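Local coordinates for receptor-like protein kinase ANXUR1 (Arabidopsis thaliana, PDB 6FIG), which probably acts as a cell-surface receptor kinase in plant reproduction, with a malectin-like ectodomain outside the membrane and a protein serine/threonine kinase activity, at residues 88-93 and 109-114; 162-167 and 205-210; 334-339 and 343-348. All coordinates share one frame; numbering follows the deposited sequence.

Interaction 1: residues 88-93 and 109-114; sequences LNISNS and SAAITC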
loop_
_atom_site.group_PDB
_atom_site.type_symbol
_atom_site.label_atom_id
_atom_site.label_comp_id
_atom_site.label_asym_id
_atom_site.label_seq_id
_atom_site.Cartn_x
_atom_site.Cartn_y
_atom_site.Cartn_z
ATOM N N LEU A 88 -7.309 8.800 35.678
ATOM C CA LEU A 88 -8.712 9.139 35.447
ATOM C C LEU A 88 -9.564 7.872 35.439
ATOM O O LEU A 88 -9.079 6.811 35.093
ATOM C CB LEU A 88 -8.889 9.900 34.130
ATOM C CG LEU A 88 -8.216 11.267 34.017
ATOM C CD1 LEU A 88 -8.331 11.793 32.598
ATOM C CD2 LEU A 88 -8.827 12.251 35.013
ATOM N N ASN A 89 -10.826 8.014 35.831
ATOM C CA ASN A 89 -11.799 6.920 35.848
ATOM C C ASN A 89 -12.417 6.873 34.453
ATOM O O ASN A 89 -13.175 7.767 34.094
ATOM C CB ASN A 89 -12.867 7.180 36.939
ATOM C CG ASN A 89 -13.887 6.046 37.085
ATOM O OD1 ASN A 89 -14.070 5.229 36.194
ATOM N ND2 ASN A 89 -14.562 6.007 38.238
ATOM N N ILE A 90 -12.115 5.825 33.688
ATOM C CA ILE A 90 -12.639 5.667 32.316
ATOM C C ILE A 90 -14.176 5.672 32.237
ATOM O O ILE A 90 -14.731 6.043 31.213
ATOM C CB ILE A 90 -12.051 4.400 31.632
ATOM C CG1 ILE A 90 -12.127 4.491 30.099
ATOM C CG2 ILE A 90 -12.706 3.125 32.156
ATOM C CD1 ILE A 90 -11.291 5.596 29.496
ATOM N N SER A 91 -14.862 5.280 33.311
ATOM C CA SER A 91 -16.330 5.382 33.370
ATOM C C SER A 91 -16.875 6.815 33.300
ATOM O O SER A 91 -18.060 6.999 33.035
ATOM C CB SER A 91 -16.880 4.698 34.627
ATOM O OG SER A 91 -16.601 3.312 34.595
ATOM N N ASN A 92 -16.021 7.814 33.525
ATOM C CA ASN A 92 -16.403 9.223 33.394
ATOM C C ASN A 92 -16.270 9.736 31.977
ATOM O O ASN A 92 -16.724 10.842 31.704
ATOM C CB ASN A 92 -15.554 10.131 34.311
ATOM C CG ASN A 92 -15.803 9.894 35.781
ATOM O OD1 ASN A 92 -16.840 9.367 36.182
ATOM N ND2 ASN A 92 -14.840 10.281 36.598
ATOM N N SER A 93 -15.661 8.953 31.082
ATOM C CA SER A 93 -15.460 9.395 29.709
ATOM C C SER A 93 -16.747 9.303 28.892
ATOM O O SER A 93 -17.275 8.224 28.647
ATOM C CB SER A 93 -14.330 8.631 29.020
ATOM O OG SER A 93 -14.224 9.038 27.653
ATOM N N SER A 109 -19.565 6.385 25.296
ATOM C CA SER A 109 -18.850 5.703 26.364
ATOM C C SER A 109 -18.169 4.484 25.768
ATOM O O SER A 109 -18.819 3.464 25.493
ATOM C CB SER A 109 -19.792 5.254 27.480
ATOM O OG SER A 109 -19.083 4.506 28.471
ATOM N N ALA A 110 -16.862 4.579 25.583
ATOM C CA ALA A 110 -16.069 3.438 25.146
ATOM C C ALA A 110 -16.138 2.281 26.156
ATOM O O ALA A 110 -16.223 1.104 25.765
ATOM C CB ALA A 110 -14.628 3.853 24.937
ATOM N N ALA A 111 -16.122 2.629 27.439
ATOM C CA ALA A 111 -16.155 1.638 28.522
ATOM C C ALA A 111 -17.422 0.791 28.435
ATOM O O ALA A 111 -17.347 -0.441 28.370
ATOM C CB ALA A 111 -16.056 2.328 29.874
ATOM N N ILE A 112 -18.576 1.454 28.385
ATOM C CA ILE A 112 -19.871 0.756 28.296
ATOM C C ILE A 112 -20.012 -0.047 26.999
ATOM O O ILE A 112 -20.518 -1.187 27.010
ATOM C CB ILE A 112 -21.055 1.753 28.462
ATOM C CG1 ILE A 112 -21.080 2.293 29.893
ATOM C CG2 ILE A 112 -22.393 1.101 28.135
ATOM C CD1 ILE A 112 -21.976 3.498 30.088
ATOM N N THR A 113 -19.575 0.532 25.888
ATOM C CA THR A 113 -19.647 -0.159 24.599
ATOM C C THR A 113 -18.804 -1.436 24.629
ATOM O O THR A 113 -19.280 -2.497 24.203
ATOM C CB THR A 113 -19.241 0.768 23.446
ATOM O OG1 THR A 113 -20.032 1.960 23.519
ATOM C CG2 THR A 113 -19.454 0.082 22.087
ATOM N N CYS A 114 -17.589 -1.340 25.162
ATOM C CA CYS A 114 -16.685 -2.491 25.302
ATOM C C CYS A 114 -17.259 -3.584 26.200
ATOM O O CYS A 114 -17.191 -4.766 25.855
ATOM C CB CYS A 114 -15.310 -2.048 25.802
ATOM S SG CYS A 114 -14.326 -1.345 24.458
HETATM O O HOH W 1 -15.694 5.415 28.431
HETATM O O HOH W 2 -17.785 6.003 30.259
HETATM O O HOH W 3 -15.799 7.158 26.110
#
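Ser-109, whose CA packs against Ser-93 O at 3.7 Å, is the N-cap of helix 110-117, and the contact joins this helix start to the short 3-10 turn at 90-92. The cap is well defined: Ile-112 N donates to Ser-109 OG over 3.1 Å, with an N-H...O angle of 165°. That geometry follows from Ser-109 carrying OG anti to its own nitrogen (chi1 176°), beside the carbonyl carbon. Its carbonyl oxygen is gripped twice, by Thr-113 N and Thr-113 OG1 from opposite faces of the carbonyl plane.

The two amides in between are served by water. Ala-110 N donates to water 3, which in turn donates to Ser-93 OG at 2.9 Å. Ala-111 N donates to water 1 over 3.0 Å, and water 1 lies within bonding distance of Ile-90 O and Ser-93 O, although it has more acceptors near it than protons to offer. Water 2 lies 2.7 Å from Ser-109 OG and within bonding distance of the same two carbonyls, again with more acceptors than protons. The polar seam is thus largely solvent-mediated. Direct apolar contact is confined to Ile-90 CG2 and Ala-111 CB, 4.1 Å apart.

Along the chain, strands 95-99 and 102-108 lie between the two segments. Ile-90, Ser-93 and Ala-110 all rest on Phe-152 of strand 151-161, while Ser-93 OG is hydrogen-bonded to Phe-150 O. Ser-109 N is bonded to Asn-382 OD1, and Ile-112, in the first turn of the helix, touches a bound glycan beside Tyr-94.

Interaction 2: residues 162-167 and 205-210; sequences PELFDT and GGLTRT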
loop_
_atom_site.group_PDB
_atom_site.type_symbol
_atom_site.label_atom_id
_atom_site.label_comp_id
_atom_site.label_asym_id
_atom_site.label_seq_id
_atom_site.Cartn_x
_atom_site.Cartn_y
_atom_site.Cartn_z
ATOM N N PRO A 162 -12.005 4.772 -3.157
ATOM C CA PRO A 162 -12.888 5.003 -4.293
ATOM C C PRO A 162 -14.371 5.135 -3.886
ATOM O O PRO A 162 -14.775 4.826 -2.754
ATOM C CB PRO A 162 -12.705 3.724 -5.158
ATOM C CG PRO A 162 -11.489 3.049 -4.620
ATOM C CD PRO A 162 -11.418 3.419 -3.173
ATOM N N GLU A 163 -15.155 5.613 -4.842
ATOM C CA GLU A 163 -16.601 5.715 -4.652
ATOM C C GLU A 163 -17.244 4.349 -4.822
ATOM O O GLU A 163 -17.709 3.991 -5.896
ATOM C CB GLU A 163 -17.194 6.724 -5.634
ATOM C CG GLU A 163 -16.710 8.137 -5.378
ATOM C CD GLU A 163 -17.332 8.804 -4.156
ATOM O OE1 GLU A 163 -18.194 8.223 -3.460
ATOM O OE2 GLU A 163 -16.942 9.961 -3.903
ATOM N N LEU A 164 -17.261 3.588 -3.741
ATOM C CA LEU A 164 -17.700 2.200 -3.795
ATOM C C LEU A 164 -19.189 2.050 -3.510
ATOM O O LEU A 164 -19.675 0.918 -3.460
ATOM C CB LEU A 164 -16.908 1.354 -2.815
ATOM C CG LEU A 164 -15.417 1.250 -3.189
ATOM C CD1 LEU A 164 -14.730 0.367 -2.160
ATOM C CD2 LEU A 164 -15.215 0.731 -4.589
ATOM N N PHE A 165 -19.899 3.174 -3.328
ATOM C CA PHE A 165 -21.319 3.173 -2.954
ATOM C C PHE A 165 -22.132 3.851 -4.035
ATOM O O PHE A 165 -21.733 4.859 -4.593
ATOM C CB PHE A 165 -21.517 3.905 -1.628
ATOM C CG PHE A 165 -20.686 3.329 -0.511
ATOM C CD1 PHE A 165 -21.038 2.115 0.057
ATOM C CD2 PHE A 165 -19.518 3.949 -0.106
ATOM C CE1 PHE A 165 -20.265 1.557 1.085
ATOM C CE2 PHE A 165 -18.743 3.412 0.909
ATOM C CZ PHE A 165 -19.105 2.205 1.500
ATOM N N ASP A 166 -23.275 3.272 -4.350
ATOM C CA ASP A 166 -24.205 3.884 -5.289
ATOM C C ASP A 166 -25.609 3.642 -4.715
ATOM O O ASP A 166 -25.806 3.821 -3.502
ATOM C CB ASP A 166 -24.000 3.311 -6.693
ATOM C CG ASP A 166 -24.653 4.156 -7.761
ATOM O OD1 ASP A 166 -24.414 5.389 -7.781
ATOM O OD2 ASP A 166 -25.398 3.595 -8.582
ATOM N N THR A 167 -26.563 3.182 -5.510
ATOM C CA THR A 167 -27.917 3.018 -5.022
ATOM C C THR A 167 -28.110 1.653 -4.373
ATOM O O THR A 167 -27.384 0.692 -4.653
ATOM C CB THR A 167 -28.957 3.235 -6.135
ATOM O OG1 THR A 167 -28.805 2.223 -7.134
ATOM C CG2 THR A 167 -28.798 4.574 -6.767
ATOM N N GLY A 205 -7.755 -3.031 -2.792
ATOM C CA GLY A 205 -7.844 -1.556 -2.835
ATOM C C GLY A 205 -6.842 -0.830 -1.952
ATOM O O GLY A 205 -6.955 0.363 -1.750
ATOM N N GLY A 206 -5.878 -1.559 -1.392
ATOM C CA GLY A 206 -5.084 -1.073 -0.242
ATOM C C GLY A 206 -5.867 -0.460 0.917
ATOM O O GLY A 206 -5.339 0.394 1.628
ATOM N N LEU A 207 -7.114 -0.904 1.144
ATOM C CA LEU A 207 -7.993 -0.237 2.090
ATOM C C LEU A 207 -7.884 -0.779 3.523
ATOM O O LEU A 207 -8.502 -0.258 4.425
ATOM C CB LEU A 207 -9.451 -0.299 1.609
ATOM C CG LEU A 207 -9.752 0.428 0.301
ATOM C CD1 LEU A 207 -11.209 0.196 -0.099
ATOM C CD2 LEU A 207 -9.449 1.916 0.440
ATOM N N THR A 208 -7.097 -1.843 3.700
ATOM C CA THR A 208 -6.873 -2.478 4.998
ATOM C C THR A 208 -8.091 -2.741 5.872
ATOM O O THR A 208 -8.014 -2.704 7.100
ATOM C CB THR A 208 -5.716 -1.814 5.809
ATOM O OG1 THR A 208 -6.041 -0.458 6.165
ATOM C CG2 THR A 208 -4.426 -1.868 5.044
ATOM N N ARG A 209 -9.214 -3.058 5.221
ATOM C CA ARG A 209 -10.413 -3.523 5.902
ATOM C C ARG A 209 -10.218 -4.959 6.385
ATOM O O ARG A 209 -9.645 -5.789 5.684
ATOM C CB ARG A 209 -11.619 -3.524 4.969
ATOM C CG ARG A 209 -12.006 -2.157 4.437
ATOM C CD ARG A 209 -12.917 -2.258 3.216
ATOM N NE ARG A 209 -12.235 -2.915 2.120
ATOM C CZ ARG A 209 -12.714 -3.066 0.882
ATOM N NH1 ARG A 209 -13.911 -2.613 0.536
ATOM N NH2 ARG A 209 -11.984 -3.723 -0.006
ATOM N N THR A 210 -10.698 -5.237 7.586
ATOM C CA THR A 210 -10.703 -6.586 8.109
ATOM C C THR A 210 -12.052 -7.220 7.778
ATOM O O THR A 210 -13.084 -6.612 7.998
ATOM C CB THR A 210 -10.475 -6.580 9.622
ATOM O OG1 THR A 210 -9.227 -5.932 9.877
ATOM C CG2 THR A 210 -10.399 -7.985 10.164
#
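The two loops approach without regular secondary structure, their nearest CA atoms being those of Pro-162 and Gly-205, 8.4 Å apart, so the contact is made by side chains. Leu-164 and Leu-207 point at each other and meet tip to tip, with Leu-164 CD1 lying 4.1 Å from Leu-207 CD1. Both have CG anti to the carbonyl carbon (chi1 -66° and -64°), and with extended chi2 values this turns one methyl of each toward the other. The other methyl of Leu-207, CD2, reaches the Pro-162 ring at CD over 4.4 Å.

Arg-209 adds a polar wall. Its chain bends at chi3 (-63°), which brings the guanidinium back under Leu-207, whose CD1 sits over the centre of the group, 3.7 Å above its plane. Leu-164 CD1 approaches the same group obliquely, 4.1 Å from Arg-209 NH1. The hydrophobic methyls therefore abut a charged group whose nitrogens are engaged elsewhere. NE forms a salt bridge with Asp-203, and NH2 donates to Ser-243 O, which together would fix the orientation of the plane and probably offset its charge; NH1 makes a weak bond to Ile-244 O.

Around this, Leu-207 packs on Ile-159 and Met-161 of strand 151-161 and touches Lys-69 of the second subunit, while its carbonyl oxygen accepts from Arg-77. Leu-164 rests on Ile-244, and its carbonyl accepts from Arg-283. Segment 162-167 runs from strand 151-161 to strand 167-170, the stretch of chain between the metal-binding Asn-154 and Asn-192. With the two calcium sites of the ectodomain lying on successive parts of the sequence, this placement is consistent with a junction between tandem malectin-like beta-sandwich units.

Interaction 3: residues 334-339 and 343-348; sequences IYVDAN and EEITLQ. With FUC (alpha-L-fucopyranose), chain E; NAG (2-acetamido-2-deoxy-beta-D-glucopyranose), chain D; NAG (2-acetamido-2-deoxy-beta-D-glucopyranose), chain B; NAG (2-acetamido-2-deoxy-beta-D-glucopyranose), chain C.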
loop_
_atom_site.group_PDB
_atom_site.type_symbol
_atom_site.label_atom_id
_atom_site.label_comp_id
_atom_site.label_asym_id
_atom_site.label_seq_id
_atom_site.Cartn_x
_atom_site.Cartn_y
_atom_site.Cartn_z
ATOM N N ILE A 334 -32.783 -0.827 4.224
ATOM C CA ILE A 334 -33.883 -1.015 5.168
ATOM C C ILE A 334 -33.814 0.059 6.253
ATOM O O ILE A 334 -32.750 0.223 6.865
ATOM C CB ILE A 334 -33.848 -2.440 5.819
ATOM C CG1 ILE A 334 -35.047 -2.667 6.755
ATOM C CG2 ILE A 334 -32.548 -2.783 6.515
ATOM C CD1 ILE A 334 -36.071 -3.608 6.208
ATOM N N TYR A 335 -34.943 0.727 6.495
ATOM C CA TYR A 335 -35.079 1.617 7.638
ATOM C C TYR A 335 -35.448 0.790 8.851
ATOM O O TYR A 335 -36.405 0.002 8.799
ATOM C CB TYR A 335 -36.128 2.702 7.405
ATOM C CG TYR A 335 -36.231 3.671 8.568
ATOM C CD1 TYR A 335 -35.167 4.514 8.893
ATOM C CD2 TYR A 335 -37.372 3.736 9.359
ATOM C CE1 TYR A 335 -35.248 5.375 9.960
ATOM C CE2 TYR A 335 -37.459 4.611 10.426
ATOM C CZ TYR A 335 -36.386 5.436 10.720
ATOM O OH TYR A 335 -36.455 6.312 11.775
ATOM N N VAL A 336 -34.699 0.939 9.931
ATOM C CA VAL A 336 -35.009 0.282 11.188
ATOM C C VAL A 336 -35.682 1.268 12.107
ATOM O O VAL A 336 -35.043 2.185 12.604
ATOM C CB VAL A 336 -33.762 -0.316 11.842
ATOM C CG1 VAL A 336 -34.116 -0.921 13.210
ATOM C CG2 VAL A 336 -33.147 -1.324 10.899
ATOM N N ASP A 337 -36.971 1.019 12.349
ATOM C CA ASP A 337 -37.890 1.967 12.983
ATOM C C ASP A 337 -37.791 1.846 14.488
ATOM O O ASP A 337 -37.426 0.790 15.023
ATOM C CB ASP A 337 -39.339 1.672 12.545
ATOM C CG ASP A 337 -40.310 2.788 12.907
ATOM O OD1 ASP A 337 -41.000 2.685 13.948
ATOM O OD2 ASP A 337 -40.400 3.771 12.154
ATOM N N ALA A 338 -38.153 2.932 15.163
ATOM C CA ALA A 338 -38.112 3.014 16.618
ATOM C C ALA A 338 -38.934 1.926 17.350
ATOM O O ALA A 338 -38.594 1.576 18.477
ATOM C CB ALA A 338 -38.549 4.399 17.055
ATOM N N ASN A 339 -39.988 1.393 16.724
ATOM C CA ASN A 339 -40.695 0.202 17.276
ATOM C C ASN A 339 -40.327 -1.100 16.553
ATOM O O ASN A 339 -39.583 -1.923 17.101
ATOM C CB ASN A 339 -42.226 0.399 17.413
ATOM C CG ASN A 339 -42.868 1.087 16.219
ATOM O OD1 ASN A 339 -42.685 0.666 15.076
ATOM N ND2 ASN A 339 -43.651 2.135 16.484
ATOM N N GLU A 343 -33.880 -2.732 17.110
ATOM C CA GLU A 343 -32.424 -2.771 17.315
ATOM C C GLU A 343 -31.711 -3.960 16.660
ATOM O O GLU A 343 -30.519 -4.145 16.906
ATOM C CB GLU A 343 -32.017 -2.731 18.800
ATOM C CG GLU A 343 -32.719 -1.705 19.672
ATOM C CD GLU A 343 -32.873 -2.195 21.104
ATOM O OE1 GLU A 343 -31.864 -2.648 21.691
ATOM O OE2 GLU A 343 -34.002 -2.145 21.631
ATOM N N GLU A 344 -32.412 -4.738 15.824
ATOM C CA GLU A 344 -31.787 -5.846 15.084
ATOM C C GLU A 344 -32.060 -5.772 13.589
ATOM O O GLU A 344 -33.102 -5.277 13.154
ATOM C CB GLU A 344 -32.267 -7.203 15.611
ATOM C CG GLU A 344 -31.699 -7.573 16.982
ATOM C CD GLU A 344 -32.504 -8.640 17.728
ATOM O OE1 GLU A 344 -33.560 -9.091 17.229
ATOM O OE2 GLU A 344 -32.090 -9.027 18.847
ATOM N N ILE A 345 -31.098 -6.261 12.822
ATOM C CA ILE A 345 -31.282 -6.594 11.421
ATOM C C ILE A 345 -31.122 -8.110 11.332
ATOM O O ILE A 345 -30.171 -8.675 11.883
ATOM C CB ILE A 345 -30.275 -5.881 10.516
ATOM C CG1 ILE A 345 -30.677 -4.403 10.373
ATOM C CG2 ILE A 345 -30.184 -6.544 9.128
ATOM C CD1 ILE A 345 -29.603 -3.551 9.759
ATOM N N THR A 346 -32.084 -8.759 10.671
ATOM C CA THR A 346 -31.977 -10.183 10.374
ATOM C C THR A 346 -31.858 -10.362 8.876
ATOM O O THR A 346 -32.525 -9.673 8.096
ATOM C CB THR A 346 -33.181 -10.997 10.877
ATOM O OG1 THR A 346 -34.397 -10.502 10.299
ATOM C CG2 THR A 346 -33.258 -10.951 12.392
ATOM N N LEU A 347 -30.981 -11.267 8.462
ATOM C CA LEU A 347 -30.857 -11.615 7.049
ATOM C C LEU A 347 -31.187 -13.094 6.962
ATOM O O LEU A 347 -30.634 -13.872 7.737
ATOM C CB LEU A 347 -29.455 -11.353 6.555
ATOM C CG LEU A 347 -29.143 -11.836 5.148
ATOM C CD1 LEU A 347 -29.957 -11.087 4.115
ATOM C CD2 LEU A 347 -27.663 -11.679 4.859
ATOM N N GLN A 348 -32.097 -13.478 6.061
ATOM C CA GLN A 348 -32.490 -14.898 5.958
ATOM C C GLN A 348 -32.491 -15.327 4.519
ATOM O O GLN A 348 -32.842 -14.544 3.660
ATOM C CB GLN A 348 -33.861 -15.133 6.557
ATOM C CG GLN A 348 -33.910 -14.854 8.045
ATOM C CD GLN A 348 -35.295 -14.967 8.584
ATOM O OE1 GLN A 348 -36.172 -14.167 8.237
ATOM N NE2 GLN A 348 -35.534 -15.986 9.413
HETATM C C1 FUC E . -41.373 7.886 14.808
HETATM C C2 FUC E . -41.817 6.749 13.889
HETATM C C3 FUC E . -42.406 5.602 14.706
HETATM C C4 FUC E . -43.538 6.093 15.600
HETATM C C5 FUC E . -43.026 7.252 16.450
HETATM C C6 FUC E . -44.089 7.875 17.339
HETATM O O2 FUC E . -40.688 6.318 13.153
HETATM O O3 FUC E . -42.827 4.553 13.816
HETATM O O4 FUC E . -44.659 6.554 14.839
HETATM O O5 FUC E . -42.511 8.260 15.573
HETATM C C1 NAG D . -37.875 -17.936 6.280
HETATM C C2 NAG D . -39.140 -18.743 6.493
HETATM C C3 NAG D . -40.374 -17.955 6.066
HETATM C C4 NAG D . -40.363 -16.536 6.609
HETATM C C5 NAG D . -39.051 -15.863 6.229
HETATM C C6 NAG D . -38.920 -14.399 6.634
HETATM C C7 NAG D . -38.821 -21.168 6.206
HETATM C C8 NAG D . -38.674 -22.268 5.185
HETATM N N2 NAG D . -38.985 -19.949 5.687
HETATM O O3 NAG D . -41.538 -18.632 6.538
HETATM O O4 NAG D . -41.435 -15.794 6.020
HETATM O O5 NAG D . -38.025 -16.631 6.843
HETATM O O6 NAG D . -38.801 -14.267 8.054
HETATM O O7 NAG D . -38.797 -21.393 7.413
HETATM C C1 NAG B . -39.759 8.178 20.176
HETATM C C2 NAG B . -40.582 8.826 21.275
HETATM C C3 NAG B . -40.997 7.780 22.285
HETATM C C4 NAG B . -41.726 6.636 21.598
HETATM C C5 NAG B . -40.955 6.074 20.416
HETATM C C6 NAG B . -41.906 5.105 19.698
HETATM C C7 NAG B . -40.116 11.151 21.956
HETATM C C8 NAG B . -39.089 12.022 22.617
HETATM N N2 NAG B . -39.773 9.867 21.886
HETATM O O3 NAG B . -41.867 8.387 23.228
HETATM O O4 NAG B . -41.950 5.580 22.541
HETATM O O5 NAG B . -40.489 7.123 19.548
HETATM O O6 NAG B . -41.308 4.655 18.503
HETATM O O7 NAG B . -41.172 11.612 21.548
HETATM C C1 NAG C . -36.341 7.589 17.058
HETATM C C2 NAG C . -35.929 8.657 18.075
HETATM C C3 NAG C . -37.019 8.850 19.114
HETATM C C4 NAG C . -38.335 9.138 18.398
HETATM C C5 NAG C . -38.639 8.095 17.309
HETATM C C6 NAG C . -39.863 8.496 16.504
HETATM C C7 NAG C . -33.508 8.783 18.518
HETATM C C8 NAG C . -32.406 8.176 19.352
HETATM N N2 NAG C . -34.716 8.251 18.746
HETATM O O3 NAG C . -36.709 9.923 20.011
HETATM O O4 NAG C . -39.443 9.278 19.304
HETATM O O5 NAG C . -37.541 8.006 16.417
HETATM O O6 NAG C . -40.237 7.451 15.584
HETATM O O7 NAG C . -33.291 9.698 17.716
#
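Val-336 and Ile-345 bring their side chains together at an oblique angle, Val-336 CG2 meeting Ile-345 CG1 at 4.0 Å. Val-336 holds CG1 anti to the backbone nitrogen (chi1 176°), which leaves CG2 beside that nitrogen and facing the isoleucine. Ile-345 is extended, with chi2 167°, and its CD1 goes on to Ile-334 CG2 at 4.4 Å. The axes of strands 334-336 and 344-348 come no closer than 8.9 Å, more than the spacing of bonded neighbours. Val-336 instead pairs with Phe-278, and Ile-345 with Phe-272, so these aliphatic groups pack between two sheets, with Tyr-280 beside both side chains.

Next along the chain, Asp-337 turns to the fucose, its CG trans to the backbone nitrogen (chi1 -167°). The carboxylate takes two hydroxyls in a bidentate grip: fucose O3 donates to OD1 at 2.6 Å and O2 to OD2 at 2.8 Å. OD1 also accepts from Asn-339 N at 3.2 Å, an Asx turn, although Asn-339 is poorly ordered. Ala-338 CB lies 3.7 Å from C5 of the chain C N-acetylglucosamine, whose O6 carries the fucose. Gln-348 OE1 lies 2.6 Å from O6 of the chain D sugar.

The chemistry is divided: dispersion contacts join the sheets, while a probably ionised carboxylate binds two fucose hydroxyls of the glycan, which would steady that sugar against loop 337-339.

The three contacts follow one another along the chain and none touches another. Interactions 2 and 3 lie closest, with nearest atoms about 10 Å apart and centres 24 Å apart; interactions 1 and 2 are the most widely separated, at 31 Å between centres. Interactions 1 and 3 have nearest atoms about 12 Å apart and both hold glycan-pocket residues, interaction 1 Ile-112 of one pocket, interaction 3 residues of two others. Interaction 2 carries no pocket residue. The side chains of its Arg-209 and of Ile-90 in interaction 1 each lie about 13 Å from a calcium ion. Strand 151-161 relates the first two, since it meets side chains from both.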